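Local coordinates for protein heterodimeric restriction endonuclease R.BspD6I small subunit (Bacillus sp., PDB 2P14) that probably serves as the DNA-cleaving catalytic subunit of a heterodimeric type IIS restriction endonuclease, acting in complex with a site-specific nickase subunit, at residues V28-K31 with N37-P40; G57-L62 with Q95-K100; S75-I78 with D84-G87; R119-N124 with V130-V135. All coordinates share one frame; numbering follows the deposited sequence. Where two conformers were deposited one is given.

Contact 1 of 4, residues V28-K31 with N37-P40; sequences VFKK and NLVP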
# COMPACT_ATOMS: atom_id res chain seq x y z
N VAL A 28 9.41 5.53 1.91
CA VAL A 28 8.45 6.22 2.81
C VAL A 28 8.35 5.49 4.15
O VAL A 28 8.49 6.11 5.23
CB VAL A 28 7.05 6.32 2.16
CG1 VAL A 28 6.04 6.87 3.21
CG2 VAL A 28 7.08 7.20 0.97
N PHE A 29 8.11 4.18 4.09
CA PHE A 29 7.96 3.39 5.32
C PHE A 29 9.26 3.27 6.13
O PHE A 29 9.25 3.32 7.37
CB PHE A 29 7.35 2.03 5.03
CG PHE A 29 5.88 2.11 4.81
CD1 PHE A 29 5.00 2.07 5.91
CD2 PHE A 29 5.37 2.26 3.52
CE1 PHE A 29 3.63 2.18 5.71
CE2 PHE A 29 3.99 2.36 3.33
CZ PHE A 29 3.13 2.31 4.44
N LYS A 30 10.38 3.20 5.44
CA LYS A 30 11.66 3.20 6.16
C LYS A 30 11.84 4.53 6.91
O LYS A 30 12.25 4.56 8.08
CB LYS A 30 12.81 2.98 5.16
CG LYS A 30 14.22 2.89 5.82
CD LYS A 30 15.29 2.63 4.79
CE LYS A 30 16.67 2.64 5.44
NZ LYS A 30 16.80 1.44 6.31
N LYS A 31 11.51 5.63 6.25
CA LYS A 31 11.68 6.95 6.88
C LYS A 31 10.67 7.19 8.02
O LYS A 31 11.00 7.85 9.02
CB LYS A 31 11.60 8.08 5.87
CG LYS A 31 12.13 9.35 6.47
CD LYS A 31 12.63 10.30 5.47
CE LYS A 31 13.22 11.52 6.15
NZ LYS A 31 13.93 12.33 5.16
N ASN A 37 10.13 -4.93 11.94
CA ASN A 37 10.78 -5.44 10.74
C ASN A 37 10.23 -4.73 9.52
O ASN A 37 9.06 -4.37 9.48
CB ASN A 37 10.49 -6.93 10.55
CG ASN A 37 10.83 -7.78 11.76
OD1 ASN A 37 9.96 -8.45 12.33
ND2 ASN A 37 12.09 -7.78 12.14
N LEU A 38 11.08 -4.55 8.52
CA LEU A 38 10.67 -3.98 7.24
C LEU A 38 11.36 -4.80 6.16
O LEU A 38 12.59 -4.88 6.13
CB LEU A 38 11.07 -2.49 7.11
CG LEU A 38 10.75 -1.77 5.80
CD1 LEU A 38 9.22 -1.64 5.58
CD2 LEU A 38 11.38 -0.39 5.79
N VAL A 39 10.58 -5.43 5.30
CA VAL A 39 11.13 -6.42 4.34
C VAL A 39 10.72 -6.03 2.92
O VAL A 39 9.56 -6.23 2.53
CB VAL A 39 10.61 -7.84 4.66
CG1 VAL A 39 11.36 -8.88 3.81
CG2 VAL A 39 10.81 -8.16 6.13
N PRO A 40 11.65 -5.42 2.16
CA PRO A 40 11.40 -5.15 0.75
C PRO A 40 11.63 -6.40 -0.08
O PRO A 40 12.70 -7.03 0.02
CB PRO A 40 12.44 -4.07 0.41
CG PRO A 40 13.61 -4.36 1.32
CD PRO A 40 12.99 -4.94 2.59

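Contact 2 of 4, residues G57-L62 with Q95-K100; sequences GVEDIL and QEYKKK. With SO4 (sulfate ion), chain C.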
# COMPACT_ATOMS: atom_id res chain seq x y z
N GLY A 57 5.40 -14.94 -5.33
CA GLY A 57 4.42 -15.33 -4.32
C GLY A 57 4.47 -14.58 -3.01
O GLY A 57 3.75 -14.95 -2.10
N VAL A 58 5.29 -13.53 -2.94
CA VAL A 58 5.48 -12.72 -1.73
C VAL A 58 5.14 -11.25 -2.03
O VAL A 58 5.51 -10.71 -3.07
CB VAL A 58 6.92 -12.84 -1.22
CG1 VAL A 58 7.17 -11.92 -0.00
CG2 VAL A 58 7.19 -14.33 -0.87
N GLU A 59 4.47 -10.61 -1.07
CA GLU A 59 4.14 -9.18 -1.16
C GLU A 59 5.33 -8.27 -1.47
O GLU A 59 6.48 -8.55 -1.11
CB GLU A 59 3.47 -8.72 0.14
CG GLU A 59 4.31 -8.93 1.40
CD GLU A 59 4.17 -10.34 2.04
OE1 GLU A 59 3.55 -11.25 1.43
OE2 GLU A 59 4.71 -10.51 3.16
N ASP A 60 5.04 -7.14 -2.13
CA ASP A 60 6.12 -6.22 -2.50
C ASP A 60 6.94 -5.70 -1.32
O ASP A 60 8.16 -5.61 -1.39
CB ASP A 60 5.57 -5.00 -3.27
CG ASP A 60 4.96 -5.37 -4.61
OD1 ASP A 60 5.19 -6.47 -5.12
OD2 ASP A 60 4.20 -4.54 -5.17
N ILE A 61 6.25 -5.36 -0.22
CA ILE A 61 6.88 -4.83 0.99
C ILE A 61 6.05 -5.32 2.16
O ILE A 61 4.83 -5.35 2.09
CB ILE A 61 6.90 -3.27 1.05
CG1 ILE A 61 7.52 -2.70 -0.22
CG2 ILE A 61 7.66 -2.76 2.27
CD1 ILE A 61 7.03 -1.27 -0.53
N LEU A 62 6.74 -5.74 3.22
CA LEU A 62 6.05 -6.05 4.48
C LEU A 62 6.63 -5.14 5.54
O LEU A 62 7.85 -5.03 5.67
CB LEU A 62 6.28 -7.51 4.91
CG LEU A 62 5.80 -7.90 6.30
CD1 LEU A 62 4.23 -7.87 6.37
CD2 LEU A 62 6.38 -9.30 6.64
N GLN A 95 -3.96 -13.46 2.53
CA GLN A 95 -4.48 -14.72 3.08
C GLN A 95 -3.35 -15.52 3.67
O GLN A 95 -3.43 -16.04 4.80
CB GLN A 95 -5.15 -15.54 1.98
CG GLN A 95 -6.51 -15.06 1.55
CD GLN A 95 -7.07 -15.88 0.39
OE1 GLN A 95 -6.33 -16.49 -0.39
NE2 GLN A 95 -8.39 -15.87 0.26
N GLU A 96 -2.26 -15.62 2.92
CA GLU A 96 -1.11 -16.38 3.39
C GLU A 96 -0.53 -15.82 4.68
O GLU A 96 -0.23 -16.55 5.63
CB GLU A 96 -0.06 -16.45 2.29
CG GLU A 96 -0.49 -17.41 1.18
CD GLU A 96 -0.46 -18.88 1.61
OE1 GLU A 96 0.34 -19.24 2.49
OE2 GLU A 96 -1.24 -19.68 1.03
N TYR A 97 -0.35 -14.50 4.71
CA TYR A 97 0.21 -13.89 5.90
C TYR A 97 -0.72 -14.09 7.09
O TYR A 97 -0.24 -14.31 8.22
CB TYR A 97 0.46 -12.38 5.68
CG TYR A 97 1.21 -11.76 6.83
CD1 TYR A 97 2.61 -11.81 6.88
CD2 TYR A 97 0.53 -11.16 7.90
CE1 TYR A 97 3.31 -11.25 7.95
CE2 TYR A 97 1.19 -10.60 8.96
CZ TYR A 97 2.59 -10.65 9.00
OH TYR A 97 3.27 -10.10 10.06
N LYS A 98 -2.02 -13.96 6.85
CA LYS A 98 -3.01 -14.04 7.95
C LYS A 98 -3.04 -15.44 8.58
O LYS A 98 -3.54 -15.58 9.70
CB LYS A 98 -4.39 -13.62 7.49
CG LYS A 98 -4.53 -12.14 7.17
CD LYS A 98 -4.39 -11.27 8.39
CE LYS A 98 -5.55 -11.42 9.38
NZ LYS A 98 -6.83 -10.80 8.95
N LYS A 99 -2.52 -16.44 7.89
CA LYS A 99 -2.39 -17.79 8.51
C LYS A 99 -1.59 -17.75 9.82
O LYS A 99 -1.74 -18.65 10.68
CB LYS A 99 -1.74 -18.78 7.56
CG LYS A 99 -2.65 -19.21 6.42
CD LYS A 99 -1.88 -20.08 5.43
CE LYS A 99 -2.58 -20.24 4.08
NZ LYS A 99 -4.06 -20.32 4.18
N LYS A 100 -0.76 -16.71 9.99
CA LYS A 100 0.09 -16.55 11.18
C LYS A 100 -0.69 -16.09 12.40
O LYS A 100 -0.19 -16.15 13.51
CB LYS A 100 1.23 -15.55 10.91
CG LYS A 100 2.14 -15.93 9.75
CD LYS A 100 3.00 -14.73 9.33
CE LYS A 100 3.94 -15.07 8.20
NZ LYS A 100 5.01 -15.97 8.72
S SO4 C . 3.15 -12.84 -7.16
O1 SO4 C . 2.54 -13.68 -6.12
O2 SO4 C . 2.26 -12.84 -8.33
O3 SO4 C . 4.47 -13.38 -7.50
O4 SO4 C . 3.29 -11.47 -6.64

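Contact 3 of 4, residues S75-I78 with D84-G87; sequences SLTI and DYEG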
# COMPACT_ATOMS: atom_id res chain seq x y z
N SER A 75 1.40 -0.95 -7.64
CA SER A 75 1.23 -1.21 -9.07
C SER A 75 0.95 0.06 -9.84
O SER A 75 0.12 0.87 -9.44
CB SER A 75 0.06 -2.16 -9.31
OG SER A 75 0.00 -2.47 -10.70
N LEU A 76 1.63 0.20 -10.98
CA LEU A 76 1.38 1.29 -11.91
C LEU A 76 0.30 0.95 -12.95
O LEU A 76 -0.10 1.81 -13.77
CB LEU A 76 2.68 1.70 -12.62
CG LEU A 76 3.75 2.32 -11.72
CD1 LEU A 76 5.06 2.54 -12.50
CD2 LEU A 76 3.26 3.63 -11.11
N THR A 77 -0.21 -0.28 -12.86
CA THR A 77 -1.29 -0.73 -13.77
C THR A 77 -2.61 -0.06 -13.45
O THR A 77 -3.01 0.05 -12.26
CB THR A 77 -1.43 -2.25 -13.67
OG1 THR A 77 -0.16 -2.83 -13.96
CG2 THR A 77 -2.45 -2.81 -14.67
N ILE A 78 -3.30 0.38 -14.50
CA ILE A 78 -4.60 1.03 -14.33
C ILE A 78 -5.69 0.31 -15.13
O ILE A 78 -5.40 -0.48 -16.02
CB ILE A 78 -4.57 2.53 -14.71
CG1 ILE A 78 -4.24 2.72 -16.21
CG2 ILE A 78 -3.63 3.32 -13.76
CD1 ILE A 78 -4.59 4.12 -16.74
N ASP A 84 -7.01 -7.75 -13.35
CA ASP A 84 -6.46 -8.96 -13.96
C ASP A 84 -5.06 -9.27 -13.45
O ASP A 84 -4.72 -10.44 -13.24
CB ASP A 84 -6.39 -8.83 -15.48
CG ASP A 84 -7.75 -8.63 -16.13
OD1 ASP A 84 -8.81 -8.79 -15.47
OD2 ASP A 84 -7.74 -8.31 -17.35
N TYR A 85 -4.23 -8.23 -13.28
CA TYR A 85 -2.81 -8.42 -12.93
C TYR A 85 -2.54 -8.49 -11.42
O TYR A 85 -1.58 -9.16 -10.97
CB TYR A 85 -1.89 -7.37 -13.61
CG TYR A 85 -1.95 -7.33 -15.14
CD1 TYR A 85 -2.65 -8.30 -15.86
CD2 TYR A 85 -1.29 -6.34 -15.86
CE1 TYR A 85 -2.73 -8.26 -17.25
CE2 TYR A 85 -1.34 -6.30 -17.25
CZ TYR A 85 -2.07 -7.26 -17.93
OH TYR A 85 -2.14 -7.28 -19.32
N GLU A 86 -3.38 -7.83 -10.62
CA GLU A 86 -3.06 -7.68 -9.19
C GLU A 86 -4.09 -8.28 -8.24
O GLU A 86 -3.77 -8.54 -7.09
CB GLU A 86 -2.91 -6.19 -8.79
CG GLU A 86 -1.98 -5.33 -9.67
CD GLU A 86 -0.50 -5.67 -9.57
OE1 GLU A 86 -0.11 -6.39 -8.65
OE2 GLU A 86 0.29 -5.17 -10.41
N GLY A 87 -5.34 -8.43 -8.70
CA GLY A 87 -6.41 -8.81 -7.76
C GLY A 87 -6.12 -10.08 -6.99
O GLY A 87 -6.23 -10.12 -5.75

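Contact 4 of 4, residues R119-N124 with V130-V135; sequences RHIGFN and VIPLTV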
# COMPACT_ATOMS: atom_id res chain seq x y z
N ARG A 119 -13.98 -3.72 -6.18
CA ARG A 119 -15.00 -4.74 -5.91
C ARG A 119 -14.40 -6.07 -5.47
O ARG A 119 -14.90 -6.72 -4.54
CB ARG A 119 -15.95 -4.90 -7.11
CG ARG A 119 -16.86 -3.67 -7.30
CD ARG A 119 -17.77 -3.93 -8.50
NE ARG A 119 -18.41 -2.71 -8.95
CZ ARG A 119 -18.17 -2.14 -10.11
NH1 ARG A 119 -17.30 -2.69 -10.96
NH2 ARG A 119 -18.81 -1.03 -10.45
N HIS A 120 -13.31 -6.46 -6.14
CA HIS A 120 -12.59 -7.68 -5.79
C HIS A 120 -12.00 -7.66 -4.39
O HIS A 120 -12.20 -8.59 -3.61
CB HIS A 120 -11.44 -7.91 -6.80
CG HIS A 120 -10.81 -9.26 -6.69
ND1 HIS A 120 -11.44 -10.40 -7.16
CD2 HIS A 120 -9.62 -9.66 -6.19
CE1 HIS A 120 -10.66 -11.44 -6.94
NE2 HIS A 120 -9.56 -11.03 -6.35
N ILE A 121 -11.24 -6.60 -4.07
CA ILE A 121 -10.53 -6.57 -2.78
C ILE A 121 -11.45 -6.22 -1.62
O ILE A 121 -11.06 -6.33 -0.46
CB ILE A 121 -9.32 -5.61 -2.77
CG1 ILE A 121 -9.81 -4.17 -3.06
CG2 ILE A 121 -8.27 -6.13 -3.76
CD1 ILE A 121 -8.85 -3.05 -2.63
N GLY A 122 -12.66 -5.77 -1.95
CA GLY A 122 -13.66 -5.49 -0.92
C GLY A 122 -14.53 -6.68 -0.56
O GLY A 122 -15.47 -6.55 0.23
N PHE A 123 -14.21 -7.86 -1.11
CA PHE A 123 -15.05 -9.07 -0.92
C PHE A 123 -15.18 -9.53 0.54
O PHE A 123 -16.28 -9.88 1.00
CB PHE A 123 -14.54 -10.23 -1.80
CG PHE A 123 -15.34 -11.50 -1.61
CD1 PHE A 123 -16.59 -11.63 -2.19
CD2 PHE A 123 -14.86 -12.52 -0.80
CE1 PHE A 123 -17.36 -12.82 -1.99
CE2 PHE A 123 -15.62 -13.70 -0.60
CZ PHE A 123 -16.85 -13.85 -1.21
N ASN A 124 -14.06 -9.54 1.27
CA ASN A 124 -14.05 -9.98 2.66
C ASN A 124 -13.16 -9.09 3.51
O ASN A 124 -11.98 -9.41 3.70
CB ASN A 124 -13.60 -11.43 2.78
CG ASN A 124 -13.89 -12.00 4.17
OD1 ASN A 124 -13.97 -11.27 5.17
ND2 ASN A 124 -14.05 -13.31 4.23
N VAL A 130 -8.16 -4.98 2.71
CA VAL A 130 -7.28 -4.30 1.78
C VAL A 130 -7.75 -2.85 1.66
O VAL A 130 -8.94 -2.59 1.38
CB VAL A 130 -7.26 -4.98 0.39
CG1 VAL A 130 -6.28 -4.23 -0.52
CG2 VAL A 130 -6.85 -6.48 0.50
N ILE A 131 -6.83 -1.91 1.84
CA ILE A 131 -7.19 -0.50 1.66
C ILE A 131 -6.44 0.04 0.45
O ILE A 131 -5.20 0.14 0.48
CB ILE A 131 -6.85 0.35 2.90
CG1 ILE A 131 -7.53 -0.19 4.17
CG2 ILE A 131 -7.29 1.79 2.64
CD1 ILE A 131 -6.71 -1.27 4.91
N PRO A 132 -7.18 0.40 -0.61
CA PRO A 132 -6.56 0.94 -1.83
C PRO A 132 -6.39 2.44 -1.72
O PRO A 132 -7.37 3.14 -1.38
CB PRO A 132 -7.60 0.61 -2.93
CG PRO A 132 -8.94 0.77 -2.18
CD PRO A 132 -8.66 0.33 -0.74
N LEU A 133 -5.19 2.94 -2.03
CA LEU A 133 -4.93 4.37 -2.06
C LEU A 133 -4.32 4.74 -3.40
O LEU A 133 -3.47 3.99 -3.94
CB LEU A 133 -3.97 4.79 -0.95
CG LEU A 133 -4.41 4.62 0.51
CD1 LEU A 133 -3.35 5.20 1.47
CD2 LEU A 133 -5.77 5.26 0.79
N THR A 134 -4.68 5.92 -3.91
CA THR A 134 -3.91 6.48 -5.01
C THR A 134 -2.64 7.09 -4.46
O THR A 134 -2.53 7.40 -3.25
CB THR A 134 -4.66 7.56 -5.78
OG1 THR A 134 -4.84 8.68 -4.91
CG2 THR A 134 -5.98 7.02 -6.31
N VAL A 135 -1.67 7.34 -5.34
CA VAL A 135 -0.46 8.02 -4.91
C VAL A 135 -0.75 9.40 -4.26
O VAL A 135 -0.17 9.75 -3.24
CB VAL A 135 0.53 8.14 -6.08
CG1 VAL A 135 1.77 8.96 -5.66
CG2 VAL A 135 0.95 6.75 -6.52
O HOH W 1 -10.75 -4.65 1.74

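Contact 1 of 4, residues V28-K31 with N37-P40
Lys30, near the end of helix 17-32, and Leu38, on the edge strand 37-40, bring the two backbones closest, with their CA atoms 7.3 Å apart. That spacing is bridged chiefly by the leucine, whose side chain reaches across the gap and divides its two methyls between neighbouring residues of one helical turn. CG of Leu38 lies opposite its own backbone N (chi1 178°), which carries the branch off the strand toward the helix. Its CD2 settles against the helix backbone itself: Leu38 CD2 is 3.6 Å from Lys30 CA and 3.7 Å from Lys30 CB. The other methyl, CD1, comes to 4.2 Å from CB of Phe29, so the aromatic residue offers the base of its side chain and not its ring, which leads away from the strand and packs on Tyr65. Lys30 likewise contributes only the root of its chain. Beyond CB its carbons run on fully extended, bending only at the last torsion. Tyr26, one turn earlier on the helix, also touches Leu38, while backbone bonds from Asn37 and Val39 to Glu64 and Leu62 hold the strand in the sheet. Both segments belong to the region matching the AlwI restriction endonuclease family, of the PDDEXK clan, and here the helix covers the sheet's outermost strand on one face. Because only carbon meets carbon, with 107 Å² buried in all, the join depends on shape and on excluding water, with no polar bond between the segments to fix its direction.

Contact 2 of 4, residues G57-L62 with Q95-K100
The phenol oxygen of Tyr97, whose ring packs against Leu62, is gripped twice: Tyr97 OH is hydrogen-bonded to Glu64 OE2 and to Ser69 OG. These bonds anchor the end of a buried aromatic side chain and limit how its ring can shift. Across the contact both Leu62 methyls converge on one ring carbon, with Tyr97 CE1 3.8 Å from Leu62 CD1 and 3.9 Å from Leu62 CD2; the two side chains cross at about a right angle. Glu59 is a looser neighbour, its OE2 lying 4.5 Å from CD1 of Tyr97. From within its own segment, Lys100 lays its CD 3.7 Å above one face of the Tyr97 ring, toward the rim. At the far end of 57-62 a sulfate ion, probably from the crystallisation liquor, accepts a nearly straight bond: Gly57 N to SO4 O3 is 2.8 Å, with an angle of 171° at the hydrogen, and His93 NE2 binds the same ion. In the fold, the last turns of helix 80-98 are thereby set against strand 61-64, with Leu71 of strand 69-75 beside Leu62 and Ala104 of strand 104-110 touching Tyr97.

Contact 3 of 4, residues S75-I78 with D84-G87
An ST turn leads the chain out of strand 69-75, and its serine, Ser75, is also the residue that holds Glu86 of helix 80-98. It stands at the start of a beta-alpha-beta unit in which helix 80-98 connects the parallel, adjacent strands 69-75 and 104-110. The turn is defined by Ser75 OG accepting from the backbone N of Thr77 at 3.1 Å, with 155° at the hydrogen. The same hydroxyl donates to the helix: Ser75 OG to Glu86 OE2 is 2.7 Å, a short bond that meets the carboxylate from above, 46° out of its plane. Ser75 OG is swung opposite its own N (chi1 -175°), toward the helix, and Glu86 bends at its second torsion to bring the carboxylate over. Were Glu86 an alanine, the Ser75 hydroxyl would be likely to lose its carboxylate acceptor and the turn its direct polar tie to the helix, although Thr77 N would still hold the serine oxygen. Phe108 of strand 104-110 touches both Ser75 and Glu86, giving the polar pair an apolar neighbour from the sheet. The helix has a wider pi-type turn at 84-87, and here Tyr85, the residue before the glutamate, adds a second, apolar touch. Its phenol end turns elsewhere, to a hydrogen bond with Lys81 NZ. Gln82 NE2, earlier in the helix, binds the carbonyl oxygen of Thr77. The Thr77 and Tyr85 side chains cross at about a right angle, where methyl CG2 of Thr77 rests 3.9 Å from ring carbon CD2 of Tyr85.

Contact 4 of 4, residues R119-N124 with V130-V135
Ile121 meets Val130 through an uncommon first torsion: at chi1 61° its CG1 is wedged between the backbone N and C, and a nearly extended chi2 of 160° then carries CD1 over the strand. Val130 turns CG1 opposite its own N (chi1 -178°) to receive it. The resulting methyl contact, Ile121 CD1 to Val130 CG1, is close at 3.5 Å, and nearer the backbones Ile121 CB lies 3.8 Å from Val130 CB. The two side chains cross at about a right angle. Two residues along the strand, the proline ring takes the same methyl, Ile121 CD1 lying 3.8 Å from Pro132 CG and nearly as close to CB and CD, so that one terminal methyl serves both strand residues. A single water ties the backbones beside this apolar seam. It donates to Ile121 O, at the end of the helix, and accepts from Val130 N, each at 2.8 Å, thus meeting polar groups of two buried residues that do not bond each other directly. The contact joins helix 115-121 to strand 130-134 within a beta-alpha-beta unit begun by strand 104-110. Strand 130-134 is outermost in the sheet, and Ile131 and Leu133 pair it with 104-110. Val90 of helix 80-98 touches Val130, while Trp177 of helix 174-184 packs on both Ile121 and Pro132.

In the fold
Contact 4 is the buried one, all three of its touching residues lying inside, while contacts 1, 2 and 3 mix buried with more exposed residues. Contacts 1 and 4 pack helices on the two outermost strands of one mixed sheet, on opposite sides of the chain's centre; both are apolar, though contact 4 adds a bridging water. Contacts 1 and 2 meet through adjacent strands, Leu38 CD1 lying 3.8 Å from Ile61 CG2. Contacts 2 and 3 share helix 80-98, their centres about 17 Å apart, yet one is chiefly aromatic packing and the other a serine-to-carboxylate bond. Gly87 and His120 bring contacts 3 and 4 into touch.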